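Local coordinates for transmembrane protein (Bartonella henselae, PDB 3PAM), which is probably a solute-binding protein of family 5 that captures oligopeptides for an ABC-type transport system, at residues E48-G53 and R244-G249; W198-R203 and A218-I223. All coordinates share one frame; numbering follows the deposited sequence.

Contact 1: residues E48-G53 and R244-G249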
loop_
_atom_site.group_PDB
_atom_site.type_symbol
_atom_site.label_atom_id
_atom_site.label_comp_id
_atom_site.label_asym_id
_atom_site.label_seq_id
_atom_site.Cartn_x
_atom_site.Cartn_y
_atom_site.Cartn_z
ATOM N N GLU A 48 1.896 5.428 -7.908
ATOM C CA GLU A 48 1.230 6.202 -6.875
ATOM C C GLU A 48 -0.058 5.566 -6.431
ATOM O O GLU A 48 -0.264 5.340 -5.272
ATOM C CB GLU A 48 0.914 7.611 -7.347
ATOM C CG GLU A 48 2.046 8.559 -7.271
ATOM C CD GLU A 48 1.611 9.979 -7.250
ATOM O OE1 GLU A 48 0.531 10.259 -6.768
ATOM O OE2 GLU A 48 2.353 10.829 -7.698
ATOM N N GLY A 49 -0.940 5.317 -7.369
ATOM C CA GLY A 49 -2.207 4.717 -7.075
ATOM C C GLY A 49 -2.272 3.381 -7.732
ATOM O O GLY A 49 -1.290 2.724 -7.887
ATOM N N TYR A 50 -3.456 2.988 -8.124
ATOM C CA TYR A 50 -3.652 1.664 -8.625
ATOM C C TYR A 50 -4.023 1.585 -10.080
ATOM O O TYR A 50 -3.926 0.555 -10.643
ATOM C CB TYR A 50 -4.651 0.940 -7.742
ATOM C CG TYR A 50 -4.106 0.694 -6.378
ATOM C CD1 TYR A 50 -3.491 -0.491 -6.074
ATOM C CD2 TYR A 50 -4.178 1.655 -5.406
ATOM C CE1 TYR A 50 -2.987 -0.711 -4.866
ATOM C CE2 TYR A 50 -3.669 1.435 -4.201
ATOM C CZ TYR A 50 -3.075 0.247 -3.932
ATOM O OH TYR A 50 -2.549 -0.001 -2.717
ATOM N N TRP A 51 -4.409 2.683 -10.698
ATOM C CA TRP A 51 -4.666 2.658 -12.112
ATOM C C TRP A 51 -4.046 3.883 -12.741
ATOM O O TRP A 51 -4.711 4.609 -13.428
ATOM C CB TRP A 51 -6.161 2.587 -12.377
ATOM C CG TRP A 51 -6.677 1.225 -12.220
ATOM C CD1 TRP A 51 -6.669 0.267 -13.135
ATOM C CD2 TRP A 51 -7.249 0.656 -11.055
ATOM N NE1 TRP A 51 -7.198 -0.858 -12.649
ATOM C CE2 TRP A 51 -7.562 -0.650 -11.357
ATOM C CE3 TRP A 51 -7.521 1.129 -9.781
ATOM C CZ2 TRP A 51 -8.149 -1.494 -10.450
ATOM C CZ3 TRP A 51 -8.098 0.304 -8.901
ATOM C CH2 TRP A 51 -8.413 -0.990 -9.230
ATOM N N ASP A 52 -2.767 4.096 -12.443
ATOM C CA ASP A 52 -1.944 5.222 -12.932
ATOM C C ASP A 52 -1.834 5.372 -14.450
ATOM O O ASP A 52 -1.502 4.426 -15.156
ATOM C CB ASP A 52 -0.531 5.165 -12.340
ATOM C CG ASP A 52 -0.518 5.372 -10.830
ATOM O OD1 ASP A 52 -1.607 5.481 -10.213
ATOM O OD2 ASP A 52 0.588 5.417 -10.255
ATOM N N GLY A 53 -2.095 6.584 -14.925
ATOM C CA GLY A 53 -1.923 6.915 -16.328
ATOM C C GLY A 53 -2.974 6.241 -17.174
ATOM O O GLY A 53 -2.700 5.792 -18.275
ATOM N N ARG A 244 -9.603 5.095 -4.979
ATOM C CA ARG A 244 -9.714 6.054 -3.931
ATOM C C ARG A 244 -9.697 5.443 -2.545
ATOM O O ARG A 244 -9.130 5.971 -1.644
ATOM C CB ARG A 244 -10.977 6.853 -4.147
ATOM C CG ARG A 244 -10.712 8.198 -4.704
ATOM C CD ARG A 244 -11.875 8.922 -5.377
ATOM N NE ARG A 244 -11.291 10.107 -5.960
ATOM C CZ ARG A 244 -11.485 10.556 -7.174
ATOM N NH1 ARG A 244 -12.334 9.978 -7.970
ATOM N NH2 ARG A 244 -10.820 11.609 -7.561
ATOM N N ILE A 245 -10.336 4.309 -2.417
ATOM C CA ILE A 245 -10.352 3.477 -1.225
ATOM C C ILE A 245 -9.026 2.783 -0.999
ATOM O O ILE A 245 -8.567 2.671 0.137
ATOM C CB ILE A 245 -11.465 2.416 -1.309
ATOM C CG1 ILE A 245 -12.820 3.118 -1.322
ATOM C CG2 ILE A 245 -11.375 1.428 -0.132
ATOM C CD1 ILE A 245 -13.978 2.201 -1.425
ATOM N N LEU A 246 -8.406 2.302 -2.066
ATOM C CA LEU A 246 -7.191 1.531 -1.906
ATOM C C LEU A 246 -6.035 2.450 -1.584
ATOM O O LEU A 246 -5.172 2.137 -0.764
ATOM C CB LEU A 246 -6.923 0.711 -3.154
ATOM C CG LEU A 246 -7.994 -0.331 -3.467
ATOM C CD1 LEU A 246 -7.620 -1.078 -4.736
ATOM C CD2 LEU A 246 -8.132 -1.282 -2.320
ATOM N N ILE A 247 -6.023 3.605 -2.226
ATOM C CA ILE A 247 -5.095 4.662 -1.835
ATOM C C ILE A 247 -5.268 5.023 -0.354
ATOM O O ILE A 247 -4.285 5.159 0.380
ATOM C CB ILE A 247 -5.261 5.908 -2.740
ATOM C CG1 ILE A 247 -4.796 5.579 -4.156
ATOM C CG2 ILE A 247 -4.504 7.135 -2.188
ATOM C CD1 ILE A 247 -5.360 6.512 -5.205
ATOM N N SER A 248 -6.514 5.173 0.086
ATOM C CA SER A 248 -6.776 5.605 1.465
ATOM C C SER A 248 -6.486 4.504 2.451
ATOM O O SER A 248 -6.289 4.765 3.635
ATOM C CB SER A 248 -8.225 6.058 1.637
ATOM O OG SER A 248 -8.459 7.209 0.871
ATOM N N GLY A 249 -6.494 3.263 1.963
ATOM C CA GLY A 249 -6.147 2.133 2.783
ATOM C C GLY A 249 -4.671 1.933 3.033
ATOM O O GLY A 249 -4.313 1.297 4.012
HETATM O O HOH W 1 -2.082 2.374 -0.859
#
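A water bridges Tyr-50 and the last turns of helix 232-249: it donates to Leu-246 O at 3.1 Å and lies 3.1 Å from Tyr-50 OH. No direct hydrogen bond crosses between 48-53 and 244-249, and the rest of the contact is apolar. Leu-246 CB lies over one face of the phenol ring in a CH-pi contact, 28° off the ring normal and 3.5 Å from Tyr-50 CE2. Tyr-50 CG lies opposite its own carbonyl carbon (chi1 -67°), which carries the ring across to the helix. Beside the ring, Ile-247 CG1 rests 4.0 Å from Gly-49 CA, where the backbone comes close without a side chain in the way. Trp-51 adds a looser touch, its CZ3 4.4 Å from Leu-246 CD1. Asp-52 braces the loop from within: its OD2 accepts a nearly straight bond from Glu-48 N (2.7 Å, 170°), while its OD1 accepts from Gly-49 N at 2.9 Å, each through a syn lone pair. The loop follows strand 45-46 and packs on the end of helix 232-249, whose Asp-243 also accepts from Tyr-50 N; Trp-51 extends to Gln-194 of helix 193-198.

Contact 2: residues W198-R203 and A218-I223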
loop_
_atom_site.group_PDB
_atom_site.type_symbol
_atom_site.label_atom_id
_atom_site.label_comp_id
_atom_site.label_asym_id
_atom_site.label_seq_id
_atom_site.Cartn_x
_atom_site.Cartn_y
_atom_site.Cartn_z
ATOM N N TRP A 198 -8.779 -8.268 -3.972
ATOM C CA TRP A 198 -9.189 -7.321 -2.932
ATOM C C TRP A 198 -10.396 -7.710 -2.097
ATOM O O TRP A 198 -10.656 -7.057 -1.090
ATOM C CB TRP A 198 -9.498 -5.966 -3.551
ATOM C CG TRP A 198 -8.350 -5.380 -4.255
ATOM C CD1 TRP A 198 -8.220 -5.214 -5.584
ATOM C CD2 TRP A 198 -7.146 -4.910 -3.668
ATOM N NE1 TRP A 198 -7.013 -4.657 -5.879
ATOM C CE2 TRP A 198 -6.327 -4.451 -4.717
ATOM C CE3 TRP A 198 -6.680 -4.816 -2.348
ATOM C CZ2 TRP A 198 -5.055 -3.902 -4.499
ATOM C CZ3 TRP A 198 -5.441 -4.271 -2.129
ATOM C CH2 TRP A 198 -4.635 -3.819 -3.205
ATOM N N SER A 199 -11.147 -8.728 -2.509
ATOM C CA SER A 199 -12.418 -8.988 -1.851
ATOM C C SER A 199 -12.141 -9.596 -0.484
ATOM O O SER A 199 -11.107 -10.246 -0.275
ATOM C CB SER A 199 -13.285 -9.932 -2.679
ATOM O OG SER A 199 -12.851 -11.258 -2.455
ATOM N N SER A 200 -13.078 -9.391 0.429
ATOM C CA SER A 200 -12.928 -9.826 1.814
ATOM C C SER A 200 -12.913 -11.343 1.926
ATOM O O SER A 200 -12.182 -11.908 2.755
ATOM C CB SER A 200 -14.087 -9.286 2.644
ATOM O OG SER A 200 -15.295 -9.667 2.024
ATOM N N ALA A 201 -13.731 -11.988 1.097
ATOM C CA ALA A 201 -13.741 -13.441 1.012
ATOM C C ALA A 201 -12.357 -14.013 0.674
ATOM O O ALA A 201 -11.934 -15.040 1.243
ATOM C CB ALA A 201 -14.802 -13.923 0.019
ATOM N N SER A 202 -11.647 -13.338 -0.225
ATOM C CA SER A 202 -10.336 -13.806 -0.651
ATOM C C SER A 202 -9.270 -13.514 0.387
ATOM O O SER A 202 -8.123 -13.946 0.255
ATOM C CB SER A 202 -9.949 -13.199 -1.985
ATOM O OG SER A 202 -9.260 -11.966 -1.814
ATOM N N ARG A 203 -9.619 -12.798 1.438
ATOM C CA ARG A 203 -8.642 -12.588 2.512
ATOM C C ARG A 203 -8.261 -13.911 3.187
ATOM O O ARG A 203 -7.093 -14.134 3.501
ATOM C CB ARG A 203 -9.154 -11.572 3.520
ATOM C CG ARG A 203 -8.335 -11.470 4.792
ATOM C CD ARG A 203 -9.110 -10.669 5.810
ATOM N NE ARG A 203 -8.549 -10.816 7.136
ATOM C CZ ARG A 203 -7.885 -9.862 7.789
ATOM N NH1 ARG A 203 -7.676 -8.652 7.246
ATOM N NH2 ARG A 203 -7.434 -10.120 9.002
ATOM N N ALA A 218 -16.642 -1.595 1.690
ATOM C CA ALA A 218 -16.567 -0.544 0.679
ATOM C C ALA A 218 -15.899 -1.099 -0.553
ATOM O O ALA A 218 -16.367 -0.917 -1.669
ATOM C CB ALA A 218 -15.794 0.663 1.208
ATOM N N ILE A 219 -14.795 -1.793 -0.327
ATOM C CA ILE A 219 -14.047 -2.432 -1.397
ATOM C C ILE A 219 -14.919 -3.427 -2.171
ATOM O O ILE A 219 -14.968 -3.384 -3.397
ATOM C CB ILE A 219 -12.825 -3.108 -0.839
ATOM C CG1 ILE A 219 -11.987 -2.047 -0.144
ATOM C CG2 ILE A 219 -12.070 -3.845 -1.966
ATOM C CD1 ILE A 219 -10.635 -2.474 0.257
ATOM N N ASP A 220 -15.614 -4.294 -1.448
ATOM C CA ASP A 220 -16.476 -5.295 -2.068
ATOM C C ASP A 220 -17.584 -4.636 -2.870
ATOM O O ASP A 220 -17.850 -5.051 -3.999
ATOM C CB ASP A 220 -17.085 -6.240 -1.021
ATOM C CG ASP A 220 -16.055 -7.158 -0.400
ATOM O OD1 ASP A 220 -14.840 -6.964 -0.644
ATOM O OD2 ASP A 220 -16.459 -8.078 0.341
ATOM N N ALA A 221 -18.215 -3.619 -2.277
ATOM C CA ALA A 221 -19.224 -2.809 -2.945
ATOM C C ALA A 221 -18.750 -2.173 -4.258
ATOM O O ALA A 221 -19.469 -2.216 -5.245
ATOM C CB ALA A 221 -19.801 -1.731 -1.989
HETATM N N MSE A 222 -17.558 -1.572 -4.263
HETATM C CA MSE A 222 -17.002 -0.995 -5.490
HETATM C C MSE A 222 -16.750 -2.079 -6.555
HETATM O O MSE A 222 -17.041 -1.874 -7.727
HETATM C CB MSE A 222 -15.723 -0.220 -5.220
HETATM C CG MSE A 222 -15.901 1.071 -4.426
HETATM SE SE MSE A 222 -17.526 2.057 -4.881
HETATM C CE MSE A 222 -18.765 1.354 -3.537
ATOM N N ILE A 223 -16.235 -3.230 -6.123
ATOM C CA ILE A 223 -15.951 -4.325 -7.033
ATOM C C ILE A 223 -17.245 -4.786 -7.695
ATOM O O ILE A 223 -17.267 -5.011 -8.901
ATOM C CB ILE A 223 -15.236 -5.505 -6.342
ATOM C CG1 ILE A 223 -13.844 -5.088 -5.866
ATOM C CG2 ILE A 223 -15.068 -6.682 -7.322
ATOM C CD1 ILE A 223 -13.232 -6.057 -4.879
HETATM O O HOH W 2 -12.722 -6.167 0.680
HETATM O O HOH W 3 -16.046 -10.902 -0.540
#
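The turn that ends helix 193-198 is tied to helix 217-228 by a two-pronged hydrogen-bond pairing of Ser-200 with the carboxylate of Asp-220. Ser-200 OG donates to Asp-220 OD2 at 2.6 Å, and Ser-200 N donates to Asp-220 OD1 at 3.2 Å with an N-H...O angle of 146°. Both oxygens use their syn lone pairs, so the two bonds should hold the carboxylate against rotation. Ser-200 OG sits between its backbone N and carbonyl carbon (chi1 54°), a placement that lets hydroxyl and N-H serve the same acid. A water also links Ala-201 N to the acid: the amide donates to it at 3.0 Å, and it donates to Asp-220 OD2. With several donors around it, the carboxylate is probably stabilised in its charged form. Next to these polar groups the contact is apolar: Trp-198 CB meets Ile-219 CG2 at 3.7 Å and Ile-223 CD1 at 4.0 Å, while the indole leads away from the helix. Ser-199 shapes the turn itself, its OG accepting from Ser-202 N at 3.3 Å in an ST motif and also bonding to Ile-195 O. The turn lies against the side of helix 217-228, with Ile-223 also touching Gln-194 and Ile-195 of helix 193-198 and Ile-219 packing against Ile-245 of helix 232-249.

Helix 232-249 joins the two contacts, whose centres lie 15 Å apart. Leu-246, which meets Tyr-50 in contact 1, also packs with its CD1 3.6 Å from Trp-198 CE2 of contact 2, so the indole, which turns away from helix 217-228, packs on helix 232-249. One residue earlier, Ile-245 faces helix 217-228 and places its CG2 3.5 Å from Ile-219 CG1. Through Tyr-50, Leu-246, Ile-219 and Trp-198, apolar packing runs on from loop 48-53 to the turn at 198-203; the two helices are consecutive in the chain. A bound ethanol, probably from the crystallisation liquor, lies about 3 Å from the Trp-198 side chain.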